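Group II chitinase (Ostrinia furnacalis, PDB 6JAV) probably cleaves chitin chains internally as an endochitinase, the present chain being one glycoside hydrolase family 18 catalytic domain of a much longer insect protein. Local coordinates at residues P33-H38 against A367-L372; M246-Y251 against N333-L338. One frame throughout, in Å; residues are numbered along the deposited sequence.

Interactions 1 and 2 lie about 12 Å apart, centre to centre, on the same side of the chain's centre, and together they illustrate how helices are layered around a TIM barrel. In interaction 2 the inner strand 244-257 packs on helix 325-337; in interaction 1 the last helix, 363-373, meets the loop that leads into strand 38-46. Along the chain the second contact is nested inside the loop closed by the first. The two touch directly: Glu371 forms a salt bridge with Lys336, and Ile368 packs against Met248 and Met250. Helix 363-373 thus links the early part of the barrel to the layer around its later strands.

Interaction 1: residues P33-H38 against A367-L372; sequences PSLCTH and AIKTEL
Lys369 stretches from its helix toward the loop 33-38 and ends at the backbone of Ser34, where NZ donates a hydrogen bond to the carbonyl O over 3.0 Å. The ammonium group lies above the carbonyl plane, 45° out of it and off the lone-pair directions of the oxygen. Measured at that oxygen, the C=O...N angle is 125°, well away from a head-on approach. The lysine owes its reach to its shape: CG stands anti to the backbone N (chi1 168°), and the chain beyond CG is fully extended. On the way, the methylene part passes Leu35, whose side chain crosses it at about a right angle, with Leu35 CD2 lying 3.6 Å from Lys369 CD.

In the TIM-barrel fold of family 18 this joins the final helix, 363-373, to the loop between the first two barrel strands, 8-14 and 38-46. Leu35 also packs against Leu365 and Asn366 near the start of that helix. The hydroxyl of Ser34 takes no part in the lysine bond; its OG is hydrogen-bonded to Asp32, while Ser34 CB comes within 3.6 Å of Lys369 NZ. Just along the loop, Cys36 is tied to Cys11 of strand 8-14 by a disulfide.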
ATOM      1  N   PRO A  33      -3.760 -17.760   5.093  1.00 14.23           N
ATOM      2  CA  PRO A  33      -2.364 -18.025   4.703  1.00 16.99           C
ATOM      3  C   PRO A  33      -2.200 -18.590   3.303  1.00 15.59           C
ATOM      4  O   PRO A  33      -1.060 -18.711   2.842  1.00 21.53           O
ATOM      5  CB  PRO A  33      -1.886 -19.032   5.766  1.00 19.47           C
ATOM      6  CG  PRO A  33      -3.128 -19.766   6.166  1.00 21.59           C
ATOM      7  CD  PRO A  33      -4.255 -18.714   6.097  1.00 16.59           C
ATOM      8  N   SER A  34      -3.277 -18.934   2.603  1.00 12.51           N
ATOM      9  CA  SER A  34      -3.106 -19.346   1.217  1.00 14.25           C
ATOM     10  C   SER A  34      -3.039 -18.174   0.254  1.00 13.41           C
ATOM     11  O   SER A  34      -2.812 -18.394  -0.944  1.00 15.32           O
ATOM     12  CB  SER A  34      -4.246 -20.281   0.794  1.00 15.41           C
ATOM     13  OG  SER A  34      -5.456 -19.580   0.726  1.00 19.57           O
ATOM     14  N   LEU A  35      -3.205 -16.937   0.736  1.00 11.77           N
ATOM     15  CA  LEU A  35      -3.356 -15.797  -0.166  1.00 11.62           C
ATOM     16  C   LEU A  35      -2.157 -14.855  -0.173  1.00 13.26           C
ATOM     17  O   LEU A  35      -2.200 -13.850  -0.876  1.00 13.55           O
ATOM     18  CB  LEU A  35      -4.616 -15.014   0.205  1.00 11.06           C
ATOM     19  CG  LEU A  35      -5.915 -15.819   0.068  1.00 13.69           C
ATOM     20  CD1 LEU A  35      -7.110 -14.956   0.445  1.00 15.16           C
ATOM     21  CD2 LEU A  35      -6.048 -16.333  -1.341  1.00 19.03           C
ATOM     22  N   CYS A  36      -1.104 -15.122   0.594  1.00 11.58           N
ATOM     23  CA  CYS A  36       0.020 -14.196   0.679  1.00 10.95           C
ATOM     24  C   CYS A  36       1.307 -14.998   0.715  1.00 13.27           C
ATOM     25  O   CYS A  36       1.350 -16.080   1.297  1.00 14.45           O
ATOM     26  CB  CYS A  36      -0.036 -13.407   1.991  1.00 12.63           C
ATOM     27  SG  CYS A  36      -1.601 -12.540   2.292  1.00 17.03           S
ATOM     28  N   THR A  37       2.374 -14.452   0.125  1.00  9.43           N
ATOM     29  CA  THR A  37       3.713 -14.998   0.348  1.00  9.39           C
ATOM     30  C   THR A  37       4.448 -14.246   1.443  1.00  9.06           C
ATOM     31  O   THR A  37       5.359 -14.795   2.061  1.00 11.02           O
ATOM     32  CB  THR A  37       4.570 -14.943  -0.929  1.00  9.89           C
ATOM     33  OG1 THR A  37       4.735 -13.585  -1.346  1.00 10.64           O
ATOM     34  CG2 THR A  37       3.884 -15.751  -2.037  1.00 12.98           C
ATOM     35  N   HIS A  38       4.078 -12.990   1.658  1.00  8.79           N
ATOM     36  CA  HIS A  38       4.718 -12.104   2.621  1.00  8.30           C
ATOM     37  C   HIS A  38       3.601 -11.329   3.294  1.00  9.16           C
ATOM     38  O   HIS A  38       2.629 -10.928   2.629  1.00 11.27           O
ATOM     39  CB  HIS A  38       5.638 -11.094   1.918  1.00  9.22           C
ATOM     40  CG  HIS A  38       6.846 -11.719   1.278  1.00  9.87           C
ATOM     41  ND1 HIS A  38       6.770 -12.545   0.178  1.00  9.49           N
ATOM     42  CD2 HIS A  38       8.158 -11.635   1.599  1.00 11.54           C
ATOM     43  CE1 HIS A  38       7.986 -12.960  -0.146  1.00 10.02           C
ATOM     44  NE2 HIS A  38       8.845 -12.431   0.708  1.00 12.76           N
ATOM     45  N   ALA A 367      -8.722 -13.129  -6.764  1.00 11.62           N
ATOM     46  CA  ALA A 367      -8.519 -12.839  -8.189  1.00 14.48           C
ATOM     47  C   ALA A 367      -7.036 -12.634  -8.489  1.00 13.24           C
ATOM     48  O   ALA A 367      -6.527 -13.116  -9.512  1.00 14.08           O
ATOM     49  CB  ALA A 367      -9.330 -11.608  -8.606  1.00 14.48           C
ATOM     50  N   ILE A 368      -6.323 -11.937  -7.603  1.00 12.11           N
ATOM     51  CA  ILE A 368      -4.884 -11.752  -7.785  1.00 13.16           C
ATOM     52  C   ILE A 368      -4.165 -13.091  -7.770  1.00 13.56           C
ATOM     53  O   ILE A 368      -3.335 -13.378  -8.646  1.00 13.27           O
ATOM     54  CB  ILE A 368      -4.315 -10.805  -6.711  1.00 11.09           C
ATOM     55  CG1 ILE A 368      -4.911  -9.404  -6.820  1.00 12.12           C
ATOM     56  CG2 ILE A 368      -2.765 -10.757  -6.818  1.00 11.76           C
ATOM     57  CD1 ILE A 368      -4.591  -8.494  -5.636  1.00 11.60           C
ATOM     58  N   LYS A 369      -4.432 -13.919  -6.748  1.00 11.76           N
ATOM     59  CA  LYS A 369      -3.770 -15.212  -6.636  1.00 12.14           C
ATOM     60  C   LYS A 369      -4.006 -16.057  -7.880  1.00 13.80           C
ATOM     61  O   LYS A 369      -3.063 -16.632  -8.448  1.00 15.19           O
ATOM     62  CB  LYS A 369      -4.269 -15.939  -5.378  1.00 13.05           C
ATOM     63  CG  LYS A 369      -3.848 -17.390  -5.347  1.00 13.40           C
ATOM     64  CD  LYS A 369      -4.335 -18.025  -4.060  1.00 17.80           C
ATOM     65  CE  LYS A 369      -3.966 -19.502  -3.991  1.00 23.57           C
ATOM     66  NZ  LYS A 369      -4.532 -20.118  -2.752  1.00 34.10           N
ATOM     67  N   THR A 370      -5.264 -16.150  -8.312  1.00 13.93           N
ATOM     68  CA  THR A 370      -5.581 -17.005  -9.448  1.00 14.17           C
ATOM     69  C   THR A 370      -4.870 -16.525 -10.706  1.00 15.30           C
ATOM     70  O   THR A 370      -4.327 -17.337 -11.471  1.00 16.46           O
ATOM     71  CB  THR A 370      -7.086 -17.026  -9.657  1.00 16.36           C
ATOM     72  OG1 THR A 370      -7.681 -17.666  -8.525  1.00 18.60           O
ATOM     73  CG2 THR A 370      -7.441 -17.805 -10.935  1.00 19.98           C
ATOM     74  N   GLU A 371      -4.829 -15.208 -10.921  1.00 12.79           N
ATOM     75  CA  GLU A 371      -4.156 -14.710 -12.113  1.00 13.74           C
ATOM     76  C   GLU A 371      -2.640 -14.887 -12.026  1.00 16.14           C
ATOM     77  O   GLU A 371      -1.996 -15.227 -13.026  1.00 17.52           O
ATOM     78  CB  GLU A 371      -4.578 -13.271 -12.394  1.00 15.16           C
ATOM     79  CG  GLU A 371      -4.225 -12.791 -13.821  1.00 20.28           C
ATOM     80  CD  GLU A 371      -4.884 -13.624 -14.939  1.00 26.88           C
ATOM     81  OE1 GLU A 371      -6.109 -13.867 -14.883  1.00 29.16           O
ATOM     82  OE2 GLU A 371      -4.176 -14.021 -15.887  1.00 34.30           O
ATOM     83  N   LEU A 372      -2.042 -14.691 -10.843  1.00 13.65           N
ATOM     84  CA  LEU A 372      -0.602 -14.917 -10.712  1.00 13.30           C
ATOM     85  C   LEU A 372      -0.235 -16.361 -10.997  1.00 16.56           C
ATOM     86  O   LEU A 372       0.855 -16.629 -11.531  1.00 20.59           O
ATOM     87  CB  LEU A 372      -0.134 -14.568  -9.297  1.00 14.01           C
ATOM     88  CG  LEU A 372       0.016 -13.076  -9.004  1.00 13.81           C
ATOM     89  CD1 LEU A 372       0.382 -12.916  -7.530  1.00 14.92           C
ATOM     90  CD2 LEU A 372       1.119 -12.455  -9.889  1.00 11.86           C
TER

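Interaction 2: residues M246-Y251 against N333-L338; sequences MGMPMY and NFIKSL
Met246 sends CG anti to its own backbone nitrogen (chi1 -177°) and keeps an extended course to the sulfur, where a bend at chi3 of 90° turns the methyl group onto Ile335. In this shape the sulfur meets Phe334, while the methyl packs mainly on Ile335 and also comes near the edge of the Phe334 ring. The closer packing is on Ile335: Met246 CE lies 3.6 Å from Ile335 CG1. The CB of the same methionine adds to this contact, 4.0 Å from Ile335 CD1, as the two side chains run past one another at a slant.

The sulfur lies at the edge of the Phe334 ring, near the ring plane, in a Met-aromatic contact with Met246 SD 4.8 Å from the ring centroid and 73° off the ring normal. Met246 SD lies 3.7 Å from both Phe334 CD2 and CE2, and the side chains cross at about a right angle. This is the layered packing of a TIM barrel, with strand 244-257 on the inside and helix 325-337 outside; the short strand and helix segments run antiparallel, their axes 10.6 Å apart at closest approach. Two residues along the strand, Met248 also points toward the helix and meets Ile335 tip to tip, its CE 3.9 Å from Ile335 CD1. The methyl end of Ile335 is thereby touched by both methionines.

All four touching side chains are buried, and no hydrogen bond spans the segments. Beyond them, Phe334 packs on Tyr215 and Asn228, two residues at the bound NAG, with Asn228 being the N-glycosylated residue. Within the helix end, Phe334 O accepts from Ser337 OG at 2.7 Å and from Leu338 N.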
ATOM      1  N   MET A 246       3.973  -4.571  -7.457  1.00  8.62           N
ATOM      2  CA  MET A 246       3.029  -3.520  -7.816  1.00  8.39           C
ATOM      3  C   MET A 246       1.847  -3.497  -6.855  1.00  8.48           C
ATOM      4  O   MET A 246       1.110  -4.487  -6.747  1.00  9.80           O
ATOM      5  CB  MET A 246       2.520  -3.723  -9.237  1.00 11.99           C
ATOM      6  CG  MET A 246       1.598  -2.579  -9.642  1.00 10.98           C
ATOM      7  SD  MET A 246       1.271  -2.678 -11.419  1.00 16.75           S
ATOM      8  CE  MET A 246      -0.148  -3.703 -11.327  1.00 19.76           C
ATOM      9  N   GLY A 247       1.621  -2.342  -6.238  1.00  8.41           N
ATOM     10  CA  GLY A 247       0.503  -2.210  -5.305  1.00  7.97           C
ATOM     11  C   GLY A 247      -0.851  -2.166  -6.000  1.00 10.05           C
ATOM     12  O   GLY A 247      -1.027  -1.554  -7.060  1.00 10.71           O
ATOM     13  N   MET A 248      -1.839  -2.771  -5.340  1.00  9.25           N
ATOM     14  CA  MET A 248      -3.215  -2.748  -5.790  1.00  8.85           C
ATOM     15  C   MET A 248      -4.122  -2.422  -4.604  1.00  9.87           C
ATOM     16  O   MET A 248      -3.959  -3.004  -3.506  1.00  9.92           O
ATOM     17  CB  MET A 248      -3.564  -4.085  -6.442  1.00 11.45           C
ATOM     18  CG  MET A 248      -2.891  -4.318  -7.886  1.00 12.57           C
ATOM     19  SD  MET A 248      -3.017  -6.042  -8.314  1.00 15.61           S
ATOM     20  CE  MET A 248      -1.671  -6.697  -7.354  1.00 15.19           C
ATOM     21  N   PRO A 249      -5.046  -1.477  -4.763  1.00  9.15           N
ATOM     22  CA  PRO A 249      -5.912  -1.043  -3.646  1.00 10.53           C
ATOM     23  C   PRO A 249      -7.123  -1.952  -3.468  1.00 10.23           C
ATOM     24  O   PRO A 249      -7.830  -2.284  -4.429  1.00 10.53           O
ATOM     25  CB  PRO A 249      -6.357   0.365  -4.070  1.00 10.73           C
ATOM     26  CG  PRO A 249      -6.420   0.274  -5.586  1.00 10.62           C
ATOM     27  CD  PRO A 249      -5.295  -0.701  -6.002  1.00  9.56           C
ATOM     28  N   MET A 250      -7.376  -2.334  -2.216  1.00  8.01           N
ATOM     29  CA  MET A 250      -8.580  -3.061  -1.829  1.00  8.87           C
ATOM     30  C   MET A 250      -9.664  -2.117  -1.335  1.00 10.68           C
ATOM     31  O   MET A 250     -10.487  -2.494  -0.477  1.00 10.80           O
ATOM     32  CB  MET A 250      -8.245  -4.072  -0.717  1.00  9.86           C
ATOM     33  CG  MET A 250      -7.053  -5.027  -1.045  1.00 10.34           C
ATOM     34  SD  MET A 250      -7.383  -6.326  -2.240  1.00 11.46           S
ATOM     35  CE  MET A 250      -6.851  -5.536  -3.772  1.00 11.93           C
ATOM     36  N   TYR A 251      -9.617  -0.866  -1.772  1.00  9.96           N
ATOM     37  CA  TYR A 251     -10.499   0.186  -1.301  1.00  9.75           C
ATOM     38  C   TYR A 251     -10.673   1.195  -2.429  1.00 10.12           C
ATOM     39  O   TYR A 251      -9.995   1.140  -3.465  1.00 10.78           O
ATOM     40  CB  TYR A 251      -9.893   0.892  -0.060  1.00  9.83           C
ATOM     41  CG  TYR A 251      -8.611   1.627  -0.418  1.00 10.69           C
ATOM     42  CD1 TYR A 251      -7.392   0.959  -0.431  1.00 11.42           C
ATOM     43  CD2 TYR A 251      -8.643   2.974  -0.778  1.00 10.09           C
ATOM     44  CE1 TYR A 251      -6.211   1.615  -0.801  1.00 12.02           C
ATOM     45  CE2 TYR A 251      -7.491   3.637  -1.176  1.00 11.74           C
ATOM     46  CZ  TYR A 251      -6.281   2.936  -1.171  1.00 12.13           C
ATOM     47  OH  TYR A 251      -5.114   3.580  -1.532  1.00 16.82           O
ATOM     48  N   ASN A 333      -2.095  -9.459 -15.146  1.00 11.09           N
ATOM     49  CA  ASN A 333      -1.488  -9.798 -16.435  1.00 13.86           C
ATOM     50  C   ASN A 333      -0.388  -8.807 -16.800  1.00 13.74           C
ATOM     51  O   ASN A 333       0.638  -9.199 -17.375  1.00 13.56           O
ATOM     52  CB  ASN A 333      -2.562  -9.860 -17.514  1.00 13.82           C
ATOM     53  CG  ASN A 333      -3.271 -11.203 -17.529  1.00 24.63           C
ATOM     54  OD1 ASN A 333      -4.480 -11.284 -17.301  1.00 27.58           O
ATOM     55  ND2 ASN A 333      -2.519 -12.266 -17.782  1.00 26.45           N
ATOM     56  N   PHE A 334      -0.560  -7.534 -16.430  1.00 12.43           N
ATOM     57  CA  PHE A 334       0.487  -6.526 -16.631  1.00 11.17           C
ATOM     58  C   PHE A 334       1.737  -6.866 -15.817  1.00 13.61           C
ATOM     59  O   PHE A 334       2.861  -6.827 -16.335  1.00 13.20           O
ATOM     60  CB  PHE A 334      -0.093  -5.160 -16.257  1.00 11.68           C
ATOM     61  CG  PHE A 334       0.892  -4.034 -16.216  1.00 10.87           C
ATOM     62  CD1 PHE A 334       1.192  -3.324 -17.377  1.00 14.07           C
ATOM     63  CD2 PHE A 334       1.470  -3.622 -15.017  1.00 13.85           C
ATOM     64  CE1 PHE A 334       2.071  -2.239 -17.347  1.00 17.24           C
ATOM     65  CE2 PHE A 334       2.371  -2.542 -14.992  1.00 15.00           C
ATOM     66  CZ  PHE A 334       2.662  -1.851 -16.167  1.00 15.66           C
ATOM     67  N   ILE A 335       1.550  -7.246 -14.547  1.00 11.39           N
ATOM     68  CA  ILE A 335       2.660  -7.681 -13.696  1.00 11.72           C
ATOM     69  C   ILE A 335       3.439  -8.807 -14.369  1.00 12.55           C
ATOM     70  O   ILE A 335       4.678  -8.760 -14.480  1.00 12.90           O
ATOM     71  CB  ILE A 335       2.114  -8.108 -12.320  1.00 10.68           C
ATOM     72  CG1 ILE A 335       1.647  -6.868 -11.541  1.00 12.29           C
ATOM     73  CG2 ILE A 335       3.160  -8.948 -11.510  1.00 12.50           C
ATOM     74  CD1 ILE A 335       0.856  -7.260 -10.250  1.00 13.28           C
ATOM     75  N   LYS A 336       2.719  -9.827 -14.841  1.00 11.78           N
ATOM     76  CA  LYS A 336       3.351 -10.977 -15.467  1.00 12.66           C
ATOM     77  C   LYS A 336       4.043 -10.584 -16.767  1.00 11.76           C
ATOM     78  O   LYS A 336       5.171 -11.029 -17.035  1.00 14.73           O
ATOM     79  CB  LYS A 336       2.295 -12.047 -15.731  1.00 13.33           C
ATOM     80  CG  LYS A 336       1.698 -12.661 -14.451  1.00 13.39           C
ATOM     81  CD  LYS A 336       0.829 -13.895 -14.774  1.00 19.22           C
ATOM     82  CE  LYS A 336      -0.400 -13.501 -15.555  1.00 24.17           C
ATOM     83  NZ  LYS A 336      -1.377 -14.617 -15.822  1.00 19.95           N
ATOM     84  N   SER A 337       3.401  -9.727 -17.564  1.00 13.59           N
ATOM     85  CA  SER A 337       3.965  -9.317 -18.854  1.00 13.76           C
ATOM     86  C   SER A 337       5.321  -8.635 -18.702  1.00 14.83           C
ATOM     87  O   SER A 337       6.188  -8.771 -19.582  1.00 15.41           O
ATOM     88  CB  SER A 337       2.986  -8.408 -19.591  1.00 15.86           C
ATOM     89  OG  SER A 337       2.946  -7.082 -19.049  1.00 23.28           O
ATOM     90  N   LEU A 338       5.514  -7.867 -17.628  1.00 10.66           N
ATOM     91  CA  LEU A 338       6.765  -7.160 -17.359  1.00 11.81           C
ATOM     92  C   LEU A 338       7.722  -7.968 -16.496  1.00 10.72           C
ATOM     93  O   LEU A 338       8.797  -7.457 -16.144  1.00 11.98           O
ATOM     94  CB  LEU A 338       6.477  -5.818 -16.676  1.00 12.65           C
ATOM     95  CG  LEU A 338       5.795  -4.728 -17.519  1.00 13.76           C
ATOM     96  CD1 LEU A 338       5.656  -3.455 -16.702  1.00 16.19           C
ATOM     97  CD2 LEU A 338       6.561  -4.434 -18.802  1.00 22.96           C
TER